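Integron cassette protein Vpc_cass2 (Vibrio paracholerae, PDB 3JRT) is of unknown function, an all-helical product of a mobile integron gene cassette that assembles as a dimer. Local coordinates at residues I34-I39 with L183-V188; D41-V46 with S176-I181. All coordinates share one frame; numbering follows the deposited sequence.

Contact 1: I34-I39 with L183-V188; sequences ILSGLI and LLRDAV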
loop_
_atom_site.group_PDB
_atom_site.type_symbol
_atom_site.label_atom_id
_atom_site.label_comp_id
_atom_site.label_asym_id
_atom_site.label_seq_id
_atom_site.Cartn_x
_atom_site.Cartn_y
_atom_site.Cartn_z
ATOM N N ILE A 34 -11.439 -11.904 -4.306
ATOM C CA ILE A 34 -10.139 -11.758 -3.707
ATOM C C ILE A 34 -9.039 -12.197 -4.674
ATOM O O ILE A 34 -8.040 -11.488 -4.853
ATOM C CB ILE A 34 -10.071 -12.538 -2.415
ATOM C CG1 ILE A 34 -11.004 -11.894 -1.378
ATOM C CG2 ILE A 34 -8.642 -12.585 -1.901
ATOM C CD1 ILE A 34 -11.208 -12.739 -0.121
ATOM N N LEU A 35 -9.240 -13.334 -5.329
ATOM C CA LEU A 35 -8.266 -13.810 -6.300
ATOM C C LEU A 35 -8.042 -12.770 -7.376
ATOM O O LEU A 35 -6.908 -12.480 -7.740
ATOM C CB LEU A 35 -8.708 -15.134 -6.931
ATOM C CG LEU A 35 -8.674 -16.370 -6.026
ATOM C CD1 LEU A 35 -9.288 -17.564 -6.734
ATOM C CD2 LEU A 35 -7.255 -16.699 -5.563
ATOM N N SER A 36 -9.138 -12.218 -7.889
ATOM C CA SER A 36 -9.075 -11.223 -8.951
ATOM C C SER A 36 -8.338 -9.984 -8.496
ATOM O O SER A 36 -7.544 -9.424 -9.239
ATOM C CB SER A 36 -10.483 -10.861 -9.455
ATOM O OG SER A 36 -11.018 -11.920 -10.235
ATOM N N GLY A 37 -8.611 -9.555 -7.270
ATOM C CA GLY A 37 -7.923 -8.418 -6.706
ATOM C C GLY A 37 -6.429 -8.680 -6.591
ATOM O O GLY A 37 -5.620 -7.817 -6.917
ATOM N N LEU A 38 -6.072 -9.871 -6.116
ATOM C CA LEU A 38 -4.671 -10.274 -5.978
ATOM C C LEU A 38 -3.932 -10.190 -7.301
ATOM O O LEU A 38 -2.831 -9.656 -7.353
ATOM C CB LEU A 38 -4.552 -11.696 -5.440
ATOM C CG LEU A 38 -4.892 -11.896 -3.969
ATOM C CD1 LEU A 38 -4.922 -13.389 -3.599
ATOM C CD2 LEU A 38 -3.878 -11.152 -3.155
ATOM N N ILE A 39 -4.537 -10.721 -8.362
ATOM C CA ILE A 39 -3.932 -10.697 -9.696
ATOM C C ILE A 39 -3.636 -9.257 -10.120
ATOM O O ILE A 39 -2.545 -8.945 -10.597
ATOM C CB ILE A 39 -4.843 -11.364 -10.751
ATOM C CG1 ILE A 39 -4.867 -12.879 -10.581
ATOM C CG2 ILE A 39 -4.426 -10.998 -12.185
ATOM C CD1 ILE A 39 -6.076 -13.543 -11.256
ATOM N N LEU A 183 -4.597 -19.304 -12.394
ATOM C CA LEU A 183 -4.974 -20.703 -12.561
ATOM C C LEU A 183 -6.169 -21.035 -11.685
ATOM O O LEU A 183 -7.082 -21.760 -12.101
ATOM C CB LEU A 183 -3.813 -21.612 -12.169
ATOM C CG LEU A 183 -3.282 -22.576 -13.223
ATOM C CD1 LEU A 183 -2.995 -21.846 -14.520
ATOM C CD2 LEU A 183 -2.037 -23.281 -12.700
ATOM N N LEU A 184 -6.151 -20.507 -10.463
ATOM C CA LEU A 184 -7.226 -20.747 -9.503
ATOM C C LEU A 184 -8.460 -19.924 -9.853
ATOM O O LEU A 184 -9.565 -20.458 -9.916
ATOM C CB LEU A 184 -6.773 -20.425 -8.079
ATOM C CG LEU A 184 -5.434 -21.023 -7.657
ATOM C CD1 LEU A 184 -5.134 -20.678 -6.218
ATOM C CD2 LEU A 184 -5.451 -22.516 -7.836
ATOM N N ARG A 185 -8.280 -18.627 -10.095
ATOM C CA ARG A 185 -9.430 -17.793 -10.411
ATOM C C ARG A 185 -10.253 -18.416 -11.542
ATOM O O ARG A 185 -11.444 -18.641 -11.387
ATOM C CB ARG A 185 -9.023 -16.366 -10.781
ATOM C CG ARG A 185 -10.231 -15.437 -10.975
ATOM C CD ARG A 185 -9.900 -14.295 -11.906
ATOM N NE ARG A 185 -9.311 -14.786 -13.146
ATOM C CZ ARG A 185 -8.754 -14.004 -14.063
ATOM N NH1 ARG A 185 -8.720 -12.692 -13.877
ATOM N NH2 ARG A 185 -8.232 -14.531 -15.166
ATOM N N ASP A 186 -9.593 -18.698 -12.663
ATOM C CA ASP A 186 -10.228 -19.262 -13.845
ATOM C C ASP A 186 -10.950 -20.576 -13.564
ATOM O O ASP A 186 -11.975 -20.875 -14.175
ATOM C CB ASP A 186 -9.189 -19.496 -14.939
ATOM C CG ASP A 186 -8.771 -18.222 -15.633
ATOM O OD1 ASP A 186 -9.168 -17.126 -15.172
ATOM O OD2 ASP A 186 -8.037 -18.326 -16.642
ATOM N N ALA A 187 -10.401 -21.379 -12.665
ATOM C CA ALA A 187 -11.055 -22.621 -12.302
ATOM C C ALA A 187 -12.308 -22.308 -11.495
ATOM O O ALA A 187 -13.392 -22.831 -11.774
ATOM C CB ALA A 187 -10.113 -23.510 -11.509
ATOM N N VAL A 188 -12.154 -21.447 -10.496
ATOM C CA VAL A 188 -13.268 -21.048 -9.645
ATOM C C VAL A 188 -14.421 -20.462 -10.464
ATOM O O VAL A 188 -15.587 -20.617 -10.106
ATOM C CB VAL A 188 -12.809 -20.065 -8.551
ATOM C CG1 VAL A 188 -13.996 -19.314 -7.957
ATOM C CG2 VAL A 188 -12.029 -20.813 -7.472
#

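Contact 2: D41-V46 with S176-I181; sequences DLTIAV and SLVGVI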
loop_
_atom_site.group_PDB
_atom_site.type_symbol
_atom_site.label_atom_id
_atom_site.label_comp_id
_atom_site.label_asym_id
_atom_site.label_seq_id
_atom_site.Cartn_x
_atom_site.Cartn_y
_atom_site.Cartn_z
ATOM N N ASP A 41 -3.567 -6.351 -8.219
ATOM C CA ASP A 41 -2.703 -5.583 -7.325
ATOM C C ASP A 41 -1.233 -6.024 -7.406
ATOM O O ASP A 41 -0.344 -5.192 -7.410
ATOM C CB ASP A 41 -3.226 -5.595 -5.884
ATOM C CG ASP A 41 -4.628 -4.962 -5.759
ATOM O OD1 ASP A 41 -5.012 -4.173 -6.646
ATOM O OD2 ASP A 41 -5.347 -5.245 -4.777
ATOM N N LEU A 42 -0.985 -7.326 -7.493
ATOM C CA LEU A 42 0.383 -7.818 -7.611
ATOM C C LEU A 42 0.945 -7.416 -8.971
ATOM O O LEU A 42 2.078 -7.001 -9.075
ATOM C CB LEU A 42 0.443 -9.334 -7.439
ATOM C CG LEU A 42 0.250 -9.891 -6.029
ATOM C CD1 LEU A 42 -0.072 -11.393 -6.083
ATOM C CD2 LEU A 42 1.465 -9.624 -5.144
ATOM N N THR A 43 0.128 -7.502 -10.008
ATOM C CA THR A 43 0.603 -7.177 -11.346
ATOM C C THR A 43 0.949 -5.697 -11.452
ATOM O O THR A 43 1.954 -5.336 -12.043
ATOM C CB THR A 43 -0.453 -7.568 -12.416
ATOM O OG1 THR A 43 -0.632 -8.983 -12.392
ATOM C CG2 THR A 43 -0.039 -7.123 -13.833
ATOM N N ILE A 44 0.120 -4.835 -10.875
ATOM C CA ILE A 44 0.339 -3.409 -11.029
ATOM C C ILE A 44 1.535 -2.894 -10.188
ATOM O O ILE A 44 2.291 -2.050 -10.632
ATOM C CB ILE A 44 -0.934 -2.584 -10.762
ATOM C CG1 ILE A 44 -0.712 -1.149 -11.223
ATOM C CG2 ILE A 44 -1.309 -2.592 -9.275
ATOM C CD1 ILE A 44 -0.595 -1.021 -12.728
ATOM N N ALA A 45 1.694 -3.419 -8.987
ATOM C CA ALA A 45 2.817 -3.069 -8.135
ATOM C C ALA A 45 4.159 -3.359 -8.826
ATOM O O ALA A 45 5.082 -2.550 -8.774
ATOM C CB ALA A 45 2.717 -3.821 -6.807
ATOM N N VAL A 46 4.249 -4.509 -9.484
ATOM C CA VAL A 46 5.447 -4.891 -10.234
ATOM C C VAL A 46 5.646 -3.979 -11.442
ATOM O O VAL A 46 6.753 -3.496 -11.681
ATOM C CB VAL A 46 5.361 -6.380 -10.696
ATOM C CG1 VAL A 46 6.450 -6.710 -11.725
ATOM C CG2 VAL A 46 5.455 -7.301 -9.500
ATOM N N SER A 176 4.880 -18.423 -12.028
ATOM C CA SER A 176 4.747 -17.161 -11.309
ATOM C C SER A 176 3.534 -17.156 -10.388
ATOM O O SER A 176 2.534 -17.818 -10.646
ATOM C CB SER A 176 4.701 -15.966 -12.273
ATOM O OG SER A 176 3.424 -15.818 -12.870
ATOM N N LEU A 177 3.642 -16.398 -9.305
ATOM C CA LEU A 177 2.571 -16.244 -8.341
ATOM C C LEU A 177 1.273 -15.802 -9.004
ATOM O O LEU A 177 0.224 -16.378 -8.768
ATOM C CB LEU A 177 2.971 -15.207 -7.295
ATOM C CG LEU A 177 2.002 -15.021 -6.130
ATOM C CD1 LEU A 177 1.586 -16.381 -5.605
ATOM C CD2 LEU A 177 2.644 -14.188 -5.025
ATOM N N VAL A 178 1.357 -14.820 -9.862
ATOM C CA VAL A 178 0.192 -14.283 -10.491
ATOM C C VAL A 178 -0.414 -15.284 -11.462
ATOM O O VAL A 178 -1.599 -15.383 -11.558
ATOM C CB VAL A 178 0.500 -12.955 -11.177
ATOM C CG1 VAL A 178 -0.429 -12.712 -12.261
ATOM C CG2 VAL A 178 0.434 -11.855 -10.221
ATOM N N GLY A 179 0.405 -16.036 -12.163
ATOM C CA GLY A 179 -0.082 -17.064 -13.066
ATOM C C GLY A 179 -0.814 -18.156 -12.309
ATOM O O GLY A 179 -1.859 -18.638 -12.744
ATOM N N VAL A 180 -0.266 -18.532 -11.159
ATOM C CA VAL A 180 -0.885 -19.530 -10.306
ATOM C C VAL A 180 -2.197 -19.005 -9.754
ATOM O O VAL A 180 -3.175 -19.740 -9.655
ATOM C CB VAL A 180 0.060 -19.953 -9.157
ATOM C CG1 VAL A 180 -0.700 -20.653 -8.060
ATOM C CG2 VAL A 180 1.174 -20.853 -9.700
ATOM N N ILE A 181 -2.229 -17.725 -9.410
ATOM C CA ILE A 181 -3.430 -17.174 -8.822
ATOM C C ILE A 181 -4.501 -17.099 -9.898
ATOM O O ILE A 181 -5.683 -17.252 -9.606
ATOM C CB ILE A 181 -3.193 -15.795 -8.182
ATOM C CG1 ILE A 181 -2.363 -15.939 -6.902
ATOM C CG2 ILE A 181 -4.538 -15.103 -7.874
ATOM C CD1 ILE A 181 -1.984 -14.635 -6.290
#

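Contact 1: I34-I39 with L183-V188
Leu35 reaches straight at helix 183-188, its CD1 resting 3.7 Å from Arg185 N and 4.0 Å from Leu184 CB, while the same methyl approaches Val188 CG2 more loosely. Its CG lies beside its own backbone N (chi1 -70°), a setting that carries CD1 onto the backbone between Leu184 and Arg185. One residue on, Ser36 OG sits only 3.1 Å from Arg185 CD, against the aliphatic part of that side chain; its hydrogen bond goes instead to Glu32, one turn earlier on the same helix. Ile39 then lays CD1 over one face of the Arg185 guanidinium, 3.8 Å from NH1 and displaced toward the rim, the two side chains crossing at about a right angle. A bend at chi3 (51°) turns that guanidinium back to Asp186, where NE and NH2 both hold OD1, the shorter bond being NH2 to OD1 at 2.8 Å. The salt bridge stays within one helix; what Arg185 offers across the interface is its aliphatic chain and a guanidinium face. The axes of the two short segments run roughly antiparallel, at 147°, with a closest approach of 9.4 Å. Helix 64-91 packs nearby, its Leu88 touching Leu35, and Val188 rests on Ile100 of a loop.

Contact 2: D41-V46 with S176-I181
The short axes of helices 41-46 and 177-181 run nearly antiparallel, at 158° and 10.5 Å apart, with Leu42 and Val178 holding the nearest CA atoms at 7.1 Å. Such spacing is bridged wholly by side chains, chiefly Leu42. Its CB meets Val178 CG2 at 3.8 Å, and CD1 goes further, touching Ile181 CD1 at 3.8 Å and Leu177 CD2 at 4.0 Å. Leucine thus inserts one methyl among residues from successive turns of the partner helix, crossing both Leu177 and Ile181 at about a right angle. Leu177 has CG anti to its backbone N (chi1 -175°), which brings CD2 to this meeting point. Beside it, Thr43 lies across Val178: Thr43 OG1 is 3.7 Å from Val178 CG1 and at a similar distance from Val178 CG2. The hydroxyl is hydrogen-bonded to the carbonyl of Ile39 in its own helix, so a polar atom can face two methyls with its polarity already met. At the start of the second helix Ser176 is the N-cap, its OG accepting from Gly179 N at 3.1 Å. Ile163 of helix 157-163 packs against both Leu42 and Leu177, and Asn81 of helix 64-91 also touches Leu42. No hydrogen bond or salt bridge joins the segments: this buried, apolar interface is held by van der Waals packing, and the hydroxyls of Thr43 and Ser176 each find a partner within their own helix or its cap.

Overall arrangement
Both contacts join the same two helices, 27-53 near the start of the chain and 177-188 at its end, and their centres lie about 10 Å apart. Because the helices are antiparallel, contact 2 nests inside the loop closed by contact 1, and the largely helical remainder of the domain lies between. Ile181 links the two, its CG2 3.5 Å from Ile39 CG1, making one continuous seam. The seam grades from the buried, apolar contact 2 near the chain centre to the partly buried contact 1 farther out, where arginine takes part. Helix 27-53 also faces the second subunit: Asp41 forms a salt bridge with its Arg72, and Ile34 packs on its Tyr137, so the helix serves both fold and dimer.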